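PDB 2GP4: 6-phosphogluconate dehydratase from Shewanella oneidensis, which probably catalyses the dehydration of 6-phosphogluconate to 2-keto-3-deoxy-6-phosphogluconate in the Entner-Doudoroff pathway, captured here in an apo form lacking its iron-sulfur cluster. Local coordinates for residues E41-A46 with S622-L627; I555-D560 with R585-I590; G167-G172 with M280-V285. All blocks are in the same frame, centred on the assembly; numbering follows the deposited sequence.

In the fold
The three contacts do not touch one another and differ in chemistry as they do in place. Contact 3 is the buried one, where helix 272-287 lies on strand 167-171 in the N-terminal part of the protein; apolar side chains meet one another and the backbone, with no hydrogen bond between the segments. Contact 1, at the surface, joins helix 23-51 near the start of the chain to its last residues; it encloses the other two along the sequence and is also apolar, with the polar ends of its side chains held by other parts of the chain. Contact 2, partly buried, joins two C-terminal loops through a stacked arginine and a bridging water. Its centre is about 51 Å from that of contact 3, across the chain's centre.

Contact 1 (E41-A46 with S622-L627); sequences EAYLAA and SAIDEL
With CG anti to the backbone N (chi1 180°), Tyr43 carries its ring out beside Ile624, whose own chi1 of -56° sets CG1 next to its backbone N and sends CG2 the other way. The two branches of the isoleucine thereby serve two partners. CG1 meets the ring at its edge, near the ring plane, with Tyr43 CD1 3.8 Å from Ile624 CG1 and CE1 a little farther. CG2 turns to the methyl of Ala46, one helical turn beyond Ala42. Ala42 in turn sets its CB against Asp625, 3.6 Å from Asp625 CB. No hydrogen bond crosses between the segments. The polar ends are satisfied by other partners: Tyr43 OH bonds to the carbonyl of Leu186, and the Asp625 carboxylate makes a salt bridge with Arg332. Asp625 thus offers its CB to the helix while its charge is paired with the arginine. Tyr628, the last residue, also touches Ala42 and Ala46. Two overlapping turns bend the tail, closed by bonds from Glu626 N to Ala623 O and from Leu627 N to Ile624 O. The arrangement is that of a C-terminal turn packed on the alanine-rich side of the N-terminal helix 23-51.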
ATOM      1  N   GLU A  41      16.515   5.410  16.732  1.00 22.65           N
ATOM      2  CA  GLU A  41      16.933   5.883  18.055  1.00 23.35           C
ATOM      3  C   GLU A  41      16.564   7.348  18.280  1.00 22.75           C
ATOM      4  O   GLU A  41      16.150   7.723  19.379  1.00 22.85           O
ATOM      5  CB  GLU A  41      18.432   5.650  18.293  1.00 23.29           C
ATOM      6  CG  GLU A  41      18.745   4.256  18.848  1.00 24.79           C
ATOM      7  CD  GLU A  41      20.218   3.843  18.716  1.00 25.21           C
ATOM      8  OE1 GLU A  41      21.002   4.550  18.039  1.00 27.38           O
ATOM      9  OE2 GLU A  41      20.585   2.789  19.292  1.00 27.16           O
ATOM     10  N   ALA A  42      16.690   8.159  17.231  1.00 22.35           N
ATOM     11  CA  ALA A  42      16.395   9.588  17.316  1.00 22.32           C
ATOM     12  C   ALA A  42      14.892   9.848  17.403  1.00 22.28           C
ATOM     13  O   ALA A  42      14.448  10.736  18.141  1.00 22.00           O
ATOM     14  CB  ALA A  42      17.016  10.347  16.140  1.00 21.98           C
ATOM     15  N   TYR A  43      14.118   9.062  16.654  1.00 22.13           N
ATOM     16  CA  TYR A  43      12.669   9.125  16.713  1.00 22.12           C
ATOM     17  C   TYR A  43      12.171   8.830  18.127  1.00 22.69           C
ATOM     18  O   TYR A  43      11.421   9.623  18.704  1.00 22.74           O
ATOM     19  CB  TYR A  43      12.027   8.171  15.692  1.00 21.52           C
ATOM     20  CG  TYR A  43      10.513   8.193  15.712  1.00 20.50           C
ATOM     21  CD1 TYR A  43       9.810   9.311  15.263  1.00 19.23           C
ATOM     22  CD2 TYR A  43       9.786   7.108  16.201  1.00 19.85           C
ATOM     23  CE1 TYR A  43       8.427   9.347  15.282  1.00 18.86           C
ATOM     24  CE2 TYR A  43       8.389   7.132  16.223  1.00 19.77           C
ATOM     25  CZ  TYR A  43       7.720   8.258  15.758  1.00 19.70           C
ATOM     26  OH  TYR A  43       6.350   8.309  15.780  1.00 19.76           O
ATOM     27  N   LEU A  44      12.598   7.702  18.690  1.00 23.43           N
ATOM     28  CA  LEU A  44      12.185   7.327  20.052  1.00 24.35           C
ATOM     29  C   LEU A  44      12.686   8.288  21.136  1.00 24.91           C
ATOM     30  O   LEU A  44      12.011   8.486  22.142  1.00 25.19           O
ATOM     31  CB  LEU A  44      12.575   5.880  20.377  1.00 24.10           C
ATOM     32  CG  LEU A  44      12.015   4.798  19.444  1.00 24.17           C
ATOM     33  CD1 LEU A  44      12.564   3.430  19.818  1.00 23.81           C
ATOM     34  CD2 LEU A  44      10.481   4.790  19.431  1.00 23.64           C
ATOM     35  N   ALA A  45      13.856   8.884  20.926  1.00 25.84           N
ATOM     36  CA  ALA A  45      14.370   9.917  21.835  1.00 26.86           C
ATOM     37  C   ALA A  45      13.474  11.158  21.832  1.00 27.61           C
ATOM     38  O   ALA A  45      13.160  11.705  22.891  1.00 27.68           O
ATOM     39  CB  ALA A  45      15.807  10.288  21.480  1.00 26.65           C
ATOM     40  N   ALA A  46      13.054  11.582  20.639  1.00 28.47           N
ATOM     41  CA  ALA A  46      12.162  12.731  20.486  1.00 29.41           C
ATOM     42  C   ALA A  46      10.794  12.465  21.105  1.00 30.27           C
ATOM     43  O   ALA A  46      10.240  13.333  21.786  1.00 30.32           O
ATOM     44  CB  ALA A  46      12.020  13.100  19.026  1.00 29.17           C
ATOM     45  N   SER A 622       9.395  15.849   6.140  1.00 26.77           N
ATOM     46  CA  SER A 622      10.586  15.375   6.826  1.00 27.41           C
ATOM     47  C   SER A 622      10.194  14.559   8.045  1.00 27.81           C
ATOM     48  O   SER A 622       9.123  14.763   8.616  1.00 27.67           O
ATOM     49  CB  SER A 622      11.453  16.547   7.267  1.00 27.24           C
ATOM     50  OG  SER A 622      11.987  17.211   6.146  1.00 27.97           O
ATOM     51  N   ALA A 623      11.069  13.629   8.421  1.00 28.57           N
ATOM     52  CA  ALA A 623      10.911  12.837   9.632  1.00 29.27           C
ATOM     53  C   ALA A 623      11.593  13.558  10.788  1.00 30.05           C
ATOM     54  O   ALA A 623      12.520  14.345  10.569  1.00 30.02           O
ATOM     55  CB  ALA A 623      11.519  11.462   9.435  1.00 29.10           C
ATOM     56  N   ILE A 624      11.130  13.287  12.009  1.00 31.09           N
ATOM     57  CA  ILE A 624      11.734  13.829  13.229  1.00 32.34           C
ATOM     58  C   ILE A 624      13.261  13.733  13.196  1.00 33.25           C
ATOM     59  O   ILE A 624      13.955  14.733  13.389  1.00 33.17           O
ATOM     60  CB  ILE A 624      11.239  13.075  14.500  1.00 32.42           C
ATOM     61  CG1 ILE A 624       9.707  13.098  14.615  1.00 32.56           C
ATOM     62  CG2 ILE A 624      11.923  13.618  15.759  1.00 31.91           C
ATOM     63  CD1 ILE A 624       9.142  14.217  15.435  1.00 33.39           C
ATOM     64  N   ASP A 625      13.760  12.523  12.932  1.00 34.59           N
ATOM     65  CA  ASP A 625      15.187  12.189  13.032  1.00 35.92           C
ATOM     66  C   ASP A 625      16.094  12.924  12.043  1.00 37.30           C
ATOM     67  O   ASP A 625      17.295  13.059  12.283  1.00 37.24           O
ATOM     68  CB  ASP A 625      15.392  10.674  12.905  1.00 35.59           C
ATOM     69  CG  ASP A 625      15.022  10.139  11.532  1.00 35.04           C
ATOM     70  OD1 ASP A 625      15.791  10.365  10.572  1.00 33.53           O
ATOM     71  OD2 ASP A 625      13.971   9.471  11.422  1.00 34.39           O
ATOM     72  N   GLU A 626      15.522  13.374  10.928  1.00 34.53           N
ATOM     73  CA  GLU A 626      16.273  14.114   9.921  1.00 35.86           C
ATOM     74  C   GLU A 626      16.513  15.554  10.358  1.00 36.52           C
ATOM     75  O   GLU A 626      17.242  16.302   9.714  1.00 36.28           O
ATOM     76  CB  GLU A 626      15.539  14.086   8.579  1.00 35.91           C
ATOM     77  CG  GLU A 626      15.484  12.713   7.929  1.00 41.31           C
ATOM     78  CD  GLU A 626      14.704  12.716   6.628  1.00 42.30           C
ATOM     79  OE1 GLU A 626      14.172  13.782   6.256  1.00 45.25           O
ATOM     80  OE2 GLU A 626      14.623  11.652   5.978  1.00 45.69           O
ATOM     81  N   LEU A 627      15.883  15.938  11.474  1.00 40.38           N
ATOM     82  CA  LEU A 627      16.044  17.274  12.037  1.00 40.19           C
ATOM     83  C   LEU A 627      16.411  17.226  13.522  1.00 40.13           C
ATOM     84  O   LEU A 627      16.705  18.259  14.128  1.00 40.13           O
ATOM     85  CB  LEU A 627      14.780  18.114  11.805  1.00 40.11           C
ATOM     86  CG  LEU A 627      14.407  18.395  10.340  1.00 39.73           C
ATOM     87  CD1 LEU A 627      12.971  18.860  10.219  1.00 39.13           C
ATOM     88  CD2 LEU A 627      15.360  19.399   9.687  1.00 39.00           C
TER

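Contact 2 (I555-D560 with R585-I590); sequences IAKVQD and RTATEI
Gln559 lies over one face of the Arg585 guanidinium, and here the packing is tight, although Gln559 itself faces solvent. The amide and guanidinium planes are only 9° apart, with Gln559 CD 3.6 Å above the plane of the Arg585 group and displaced toward its rim, an offset stack. The amide nitrogen reaches back along the arginine chain, Gln559 NE2 lying 3.4 Å from Arg585 CD. At the edge of the guanidinium, Arg585 NH1 gives a weak bond of 3.3 Å to Lys557 O, bent to 147°. Stronger grips come from two carboxylates: Asp562 pairs with NH1 and Glu581 with NH2, and Asp562 also accepts from the backbone N of Gln559, which ties the stacking partner to the same acid. Were Arg585 an alanine, Asp562 and Glu581 would probably lose their positive partner and the Gln559 amide the flat group it lies on. In the mainly beta C-terminal domain, the contact joins the loop between strands 541-546 and 563-567 to the chain leaving helix 579-584; Lys557 extends along that chain, and its NZ bonds to Leu582 O near the helix end. The other end is less closely joined, although Ala556 there is buried. Ala556 CB and Ala587 CB touch at 3.9 Å, and beyond them the backbones are joined through water. One water donates to both Ala556 O, at 3.2 Å, and Thr588 O, at 2.8 Å, while the exposed Thr588 side chain bonds to Lys495.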
ATOM      1  N   ILE A 555      15.581   7.562 -18.708  1.00 24.33           N
ATOM      2  CA  ILE A 555      14.312   7.487 -19.449  1.00 24.23           C
ATOM      3  C   ILE A 555      14.061   8.725 -20.336  1.00 24.35           C
ATOM      4  O   ILE A 555      13.423   8.622 -21.383  1.00 24.56           O
ATOM      5  CB  ILE A 555      13.105   7.236 -18.498  1.00 24.07           C
ATOM      6  CG1 ILE A 555      11.812   7.050 -19.302  1.00 23.71           C
ATOM      7  CG2 ILE A 555      12.983   8.354 -17.464  1.00 24.10           C
ATOM      8  CD1 ILE A 555      10.599   6.672 -18.486  1.00 23.99           C
ATOM      9  N   ALA A 556      14.573   9.880 -19.913  1.00 24.37           N
ATOM     10  CA  ALA A 556      14.400  11.136 -20.646  1.00 24.45           C
ATOM     11  C   ALA A 556      15.180  11.177 -21.961  1.00 24.50           C
ATOM     12  O   ALA A 556      14.809  11.905 -22.883  1.00 24.67           O
ATOM     13  CB  ALA A 556      14.787  12.331 -19.761  1.00 24.42           C
ATOM     14  N   LYS A 557      16.251  10.392 -22.045  1.00 24.64           N
ATOM     15  CA  LYS A 557      17.099  10.355 -23.243  1.00 24.71           C
ATOM     16  C   LYS A 557      16.721   9.267 -24.247  1.00 24.71           C
ATOM     17  O   LYS A 557      17.166   9.305 -25.402  1.00 24.77           O
ATOM     18  CB  LYS A 557      18.577  10.238 -22.860  1.00 24.80           C
ATOM     19  CG  LYS A 557      19.191  11.556 -22.393  1.00 25.10           C
ATOM     20  CD  LYS A 557      20.681  11.425 -22.147  1.00 25.61           C
ATOM     21  CE  LYS A 557      21.274  12.752 -21.697  1.00 26.16           C
ATOM     22  NZ  LYS A 557      22.755  12.668 -21.576  1.00 26.64           N
ATOM     23  N   VAL A 558      15.902   8.307 -23.807  1.00 24.68           N
ATOM     24  CA  VAL A 558      15.443   7.210 -24.666  1.00 24.41           C
ATOM     25  C   VAL A 558      14.804   7.769 -25.942  1.00 24.54           C
ATOM     26  O   VAL A 558      14.020   8.716 -25.888  1.00 24.72           O
ATOM     27  CB  VAL A 558      14.439   6.283 -23.935  1.00 24.30           C
ATOM     28  CG1 VAL A 558      14.062   5.091 -24.814  1.00 24.12           C
ATOM     29  CG2 VAL A 558      15.009   5.788 -22.619  1.00 24.11           C
ATOM     30  N   GLN A 559      15.164   7.193 -27.085  1.00 24.52           N
ATOM     31  CA  GLN A 559      14.616   7.606 -28.372  1.00 24.66           C
ATOM     32  C   GLN A 559      13.903   6.427 -29.010  1.00 24.70           C
ATOM     33  O   GLN A 559      14.191   5.281 -28.678  1.00 24.85           O
ATOM     34  CB  GLN A 559      15.731   8.119 -29.296  1.00 24.57           C
ATOM     35  CG  GLN A 559      16.388   9.415 -28.825  1.00 24.47           C
ATOM     36  CD  GLN A 559      17.538   9.889 -29.715  1.00 24.98           C
ATOM     37  OE1 GLN A 559      17.816   9.317 -30.777  1.00 24.92           O
ATOM     38  NE2 GLN A 559      18.209  10.953 -29.281  1.00 24.71           N
ATOM     39  N   ASP A 560      12.967   6.704 -29.916  1.00 24.84           N
ATOM     40  CA  ASP A 560      12.294   5.646 -30.662  1.00 25.04           C
ATOM     41  C   ASP A 560      13.322   4.763 -31.362  1.00 25.08           C
ATOM     42  O   ASP A 560      14.271   5.260 -31.979  1.00 25.20           O
ATOM     43  CB  ASP A 560      11.322   6.234 -31.688  1.00 25.20           C
ATOM     44  CG  ASP A 560      10.205   7.035 -31.045  1.00 26.08           C
ATOM     45  OD1 ASP A 560       9.354   6.432 -30.350  1.00 26.30           O
ATOM     46  OD2 ASP A 560      10.175   8.272 -31.246  1.00 27.53           O
ATOM     47  N   ARG A 585      23.376  12.833 -26.792  1.00 35.36           N
ATOM     48  CA  ARG A 585      21.932  13.093 -26.770  1.00 35.16           C
ATOM     49  C   ARG A 585      21.511  14.199 -25.805  1.00 35.31           C
ATOM     50  O   ARG A 585      22.016  14.294 -24.682  1.00 35.44           O
ATOM     51  CB  ARG A 585      21.160  11.811 -26.443  1.00 34.84           C
ATOM     52  CG  ARG A 585      21.203  10.761 -27.534  1.00 34.14           C
ATOM     53  CD  ARG A 585      20.465   9.505 -27.117  1.00 32.98           C
ATOM     54  NE  ARG A 585      20.577   8.450 -28.124  1.00 32.63           N
ATOM     55  CZ  ARG A 585      19.824   7.353 -28.156  1.00 32.51           C
ATOM     56  NH1 ARG A 585      18.886   7.151 -27.239  1.00 32.70           N
ATOM     57  NH2 ARG A 585      20.004   6.456 -29.112  1.00 32.33           N
ATOM     58  N   THR A 586      20.581  15.034 -26.259  1.00 35.40           N
ATOM     59  CA  THR A 586      19.894  15.976 -25.390  1.00 35.48           C
ATOM     60  C   THR A 586      18.478  15.461 -25.161  1.00 35.46           C
ATOM     61  O   THR A 586      17.768  15.128 -26.113  1.00 35.40           O
ATOM     62  CB  THR A 586      19.857  17.402 -25.996  1.00 35.53           C
ATOM     63  OG1 THR A 586      21.197  17.862 -26.212  1.00 36.12           O
ATOM     64  CG2 THR A 586      19.148  18.385 -25.066  1.00 35.34           C
ATOM     65  N   ALA A 587      18.083  15.378 -23.896  1.00 35.63           N
ATOM     66  CA  ALA A 587      16.725  14.984 -23.546  1.00 35.77           C
ATOM     67  C   ALA A 587      15.757  15.996 -24.137  1.00 35.75           C
ATOM     68  O   ALA A 587      16.001  17.201 -24.058  1.00 36.04           O
ATOM     69  CB  ALA A 587      16.567  14.915 -22.030  1.00 35.83           C
ATOM     70  N   THR A 588      14.678  15.511 -24.745  1.00 35.69           N
ATOM     71  CA  THR A 588      13.631  16.398 -25.246  1.00 35.85           C
ATOM     72  C   THR A 588      12.912  17.086 -24.085  1.00 36.07           C
ATOM     73  O   THR A 588      12.765  16.519 -22.999  1.00 35.95           O
ATOM     74  CB  THR A 588      12.605  15.663 -26.141  1.00 35.89           C
ATOM     75  OG1 THR A 588      12.057  14.540 -25.435  1.00 36.37           O
ATOM     76  CG2 THR A 588      13.260  15.185 -27.434  1.00 35.67           C
ATOM     77  N   GLU A 589      12.477  18.320 -24.323  1.00 36.31           N
ATOM     78  CA  GLU A 589      11.803  19.111 -23.306  1.00 36.53           C
ATOM     79  C   GLU A 589      10.351  18.662 -23.194  1.00 36.20           C
ATOM     80  O   GLU A 589       9.596  18.717 -24.171  1.00 36.23           O
ATOM     81  CB  GLU A 589      11.887  20.595 -23.663  1.00 36.58           C
ATOM     82  CG  GLU A 589      11.584  21.557 -22.524  1.00 37.14           C
ATOM     83  CD  GLU A 589      11.640  23.017 -22.962  1.00 37.53           C
ATOM     84  OE1 GLU A 589      11.821  23.895 -22.086  1.00 38.93           O
ATOM     85  OE2 GLU A 589      11.503  23.291 -24.179  1.00 38.07           O
ATOM     86  N   ILE A 590       9.974  18.198 -22.006  1.00 35.84           N
ATOM     87  CA  ILE A 590       8.593  17.806 -21.749  1.00 35.47           C
ATOM     88  C   ILE A 590       7.766  19.026 -21.336  1.00 35.35           C
ATOM     89  O   ILE A 590       8.119  19.737 -20.389  1.00 35.21           O
ATOM     90  CB  ILE A 590       8.491  16.675 -20.691  1.00 35.42           C
ATOM     91  CG1 ILE A 590       9.275  15.443 -21.155  1.00 35.01           C
ATOM     92  CG2 ILE A 590       7.024  16.316 -20.430  1.00 35.32           C
ATOM     93  CD1 ILE A 590       9.467  14.389 -20.100  1.00 34.56           C
TER
HETATM   94  O   HOH W   1      12.406  13.928 -22.129  1.00 26.35           O

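Contact 3 (G167-G172 with M280-V285); sequences GALLLG and MAAKQV
Leu169 and Val285 cross obliquely between strand and helix, each directing its beta-carbon at the other element. The forked end of the leucine spreads over the helix: Leu169 CD1 comes to 4.2 Å from Ala282 CA, while CD2 lies by the neighbouring Ala281, Leu169 CD2 being 4.5 Å from Ala281 CB. CD2 also abuts Val285 CG2, but that pair is modelled too close for its exact spacing to be trusted. The other methyl of Val285, CG1, lies against the strand backbone. With Val285 CG1 anti to its backbone N (chi1 -156°), it reaches 3.7 Å from Ala168 O and 4.2 Å from Gly167 CA. A side chain at Gly167 would probably crowd Val285 CG1, consistent with the close approach here. Ala281 and Ala282 keep the helix surface low beneath the leucine. Strand 167-171 is the middle strand of a three-stranded mixed sheet, and its neighbour 193-195 shares the interface through Leu194, which touches both Leu169 and Val285. The segment axes approach to 8.9 Å with their directions 153° apart: a helix lying roughly antiparallel to the strand it covers, the layered alpha/beta packing of a helix on the face of a sheet.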
ATOM      1  N   GLY A 167      -4.616  10.744  24.234  1.00 37.25           N
ATOM      2  CA  GLY A 167      -4.677   9.755  23.170  1.00 36.77           C
ATOM      3  C   GLY A 167      -5.615  10.250  22.090  1.00 36.35           C
ATOM      4  O   GLY A 167      -6.217  11.316  22.228  1.00 36.32           O
ATOM      5  N   ALA A 168      -5.753   9.479  21.019  1.00 35.95           N
ATOM      6  CA  ALA A 168      -6.585   9.899  19.901  1.00 35.84           C
ATOM      7  C   ALA A 168      -7.269   8.742  19.174  1.00 35.82           C
ATOM      8  O   ALA A 168      -6.898   7.576  19.330  1.00 35.35           O
ATOM      9  CB  ALA A 168      -5.770  10.750  18.924  1.00 35.82           C
ATOM     10  N   LEU A 169      -8.289   9.093  18.395  1.00 35.98           N
ATOM     11  CA  LEU A 169      -8.995   8.153  17.535  1.00 36.08           C
ATOM     12  C   LEU A 169      -9.003   8.667  16.098  1.00 36.51           C
ATOM     13  O   LEU A 169      -9.230   9.852  15.851  1.00 36.49           O
ATOM     14  CB  LEU A 169     -10.419   7.923  18.043  1.00 35.66           C
ATOM     15  CG  LEU A 169     -10.564   7.224  19.399  1.00 35.14           C
ATOM     16  CD1 LEU A 169     -12.007   7.283  19.891  1.00 35.11           C
ATOM     17  CD2 LEU A 169     -10.087   5.784  19.334  1.00 34.34           C
ATOM     18  N   LEU A 170      -8.742   7.771  15.153  1.00 37.18           N
ATOM     19  CA  LEU A 170      -8.636   8.147  13.750  1.00 38.02           C
ATOM     20  C   LEU A 170      -9.712   7.457  12.912  1.00 38.88           C
ATOM     21  O   LEU A 170      -9.805   6.230  12.899  1.00 39.02           O
ATOM     22  CB  LEU A 170      -7.228   7.835  13.218  1.00 37.88           C
ATOM     23  CG  LEU A 170      -6.027   8.318  14.047  1.00 37.61           C
ATOM     24  CD1 LEU A 170      -4.706   7.855  13.453  1.00 37.13           C
ATOM     25  CD2 LEU A 170      -6.027   9.836  14.210  1.00 37.66           C
ATOM     26  N   LEU A 171     -10.527   8.259  12.226  1.00 39.93           N
ATOM     27  CA  LEU A 171     -11.647   7.755  11.430  1.00 40.90           C
ATOM     28  C   LEU A 171     -11.361   7.902   9.933  1.00 41.74           C
ATOM     29  O   LEU A 171     -11.655   8.944   9.337  1.00 42.10           O
ATOM     30  CB  LEU A 171     -12.946   8.496  11.796  1.00 40.68           C
ATOM     31  CG  LEU A 171     -13.306   8.835  13.248  1.00 40.64           C
ATOM     32  CD1 LEU A 171     -14.629   9.593  13.298  1.00 40.27           C
ATOM     33  CD2 LEU A 171     -13.372   7.608  14.146  1.00 40.35           C
ATOM     34  N   GLY A 172     -10.798   6.863   9.322  1.00 42.57           N
ATOM     35  CA  GLY A 172     -10.351   6.958   7.934  1.00 43.73           C
ATOM     36  C   GLY A 172     -10.700   5.791   7.031  1.00 44.62           C
ATOM     37  O   GLY A 172     -10.751   4.639   7.470  1.00 44.72           O
HETATM   38  N   MSE A 280     -15.752   0.039  22.148  1.00 43.44           N
HETATM   39  CA  MSE A 280     -14.556  -0.638  22.635  1.00 43.69           C
HETATM   40  C   MSE A 280     -13.294   0.132  22.254  1.00 43.28           C
HETATM   41  O   MSE A 280     -12.370   0.255  23.058  1.00 43.07           O
HETATM   42  CB  MSE A 280     -14.493  -2.073  22.108  1.00 44.32           C
HETATM   43  CG  MSE A 280     -13.412  -2.919  22.753  1.00 45.53           C
HETATM   44 SE   MSE A 280     -13.773  -3.191  24.643  1.00 51.23          SE
HETATM   45  CE  MSE A 280     -11.952  -3.513  25.279  1.00 47.16           C
ATOM     46  N   ALA A 281     -13.269   0.653  21.031  1.00 42.91           N
ATOM     47  CA  ALA A 281     -12.154   1.471  20.561  1.00 42.78           C
ATOM     48  C   ALA A 281     -11.901   2.654  21.494  1.00 42.67           C
ATOM     49  O   ALA A 281     -10.756   2.922  21.840  1.00 42.51           O
ATOM     50  CB  ALA A 281     -12.397   1.945  19.136  1.00 42.65           C
ATOM     51  N   ALA A 282     -12.973   3.333  21.908  1.00 42.66           N
ATOM     52  CA  ALA A 282     -12.895   4.467  22.839  1.00 42.64           C
ATOM     53  C   ALA A 282     -12.327   4.072  24.198  1.00 42.64           C
ATOM     54  O   ALA A 282     -11.422   4.730  24.709  1.00 42.60           O
ATOM     55  CB  ALA A 282     -14.269   5.127  23.011  1.00 42.59           C
ATOM     56  N   LYS A 283     -12.860   2.998  24.775  1.00 42.75           N
ATOM     57  CA  LYS A 283     -12.408   2.509  26.078  1.00 42.96           C
ATOM     58  C   LYS A 283     -10.951   2.044  26.045  1.00 42.89           C
ATOM     59  O   LYS A 283     -10.201   2.262  27.000  1.00 42.90           O
ATOM     60  CB  LYS A 283     -13.301   1.365  26.573  1.00 42.99           C
ATOM     61  CG  LYS A 283     -14.706   1.786  26.998  1.00 43.46           C
ATOM     62  CD  LYS A 283     -15.467   0.623  27.635  1.00 43.48           C
ATOM     63  CE  LYS A 283     -16.828   1.059  28.177  1.00 44.59           C
ATOM     64  NZ  LYS A 283     -17.788   1.489  27.114  1.00 44.22           N
ATOM     65  N   GLN A 284     -10.558   1.416  24.939  1.00 42.78           N
ATOM     66  CA  GLN A 284      -9.238   0.815  24.820  1.00 42.69           C
ATOM     67  C   GLN A 284      -8.107   1.844  24.783  1.00 42.92           C
ATOM     68  O   GLN A 284      -7.058   1.614  25.389  1.00 42.74           O
ATOM     69  CB  GLN A 284      -9.184  -0.140  23.617  1.00 42.56           C
ATOM     70  CG  GLN A 284      -7.874  -0.905  23.445  1.00 42.09           C
ATOM     71  CD  GLN A 284      -7.578  -1.898  24.567  1.00 41.07           C
ATOM     72  OE1 GLN A 284      -8.380  -2.095  25.476  1.00 41.08           O
ATOM     73  NE2 GLN A 284      -6.415  -2.529  24.496  1.00 40.23           N
ATOM     74  N   VAL A 285      -8.322   2.967  24.091  1.00 43.37           N
ATOM     75  CA  VAL A 285      -7.321   4.050  24.025  1.00 44.02           C
ATOM     76  C   VAL A 285      -7.031   4.627  25.405  1.00 44.38           C
ATOM     77  O   VAL A 285      -5.882   4.935  25.717  1.00 44.59           O
ATOM     78  CB  VAL A 285      -7.739   5.232  23.111  1.00 44.10           C
ATOM     79  CG1 VAL A 285      -6.504   5.977  22.622  1.00 44.26           C
ATOM     80  CG2 VAL A 285      -8.527   4.757  21.932  1.00 44.43           C
TER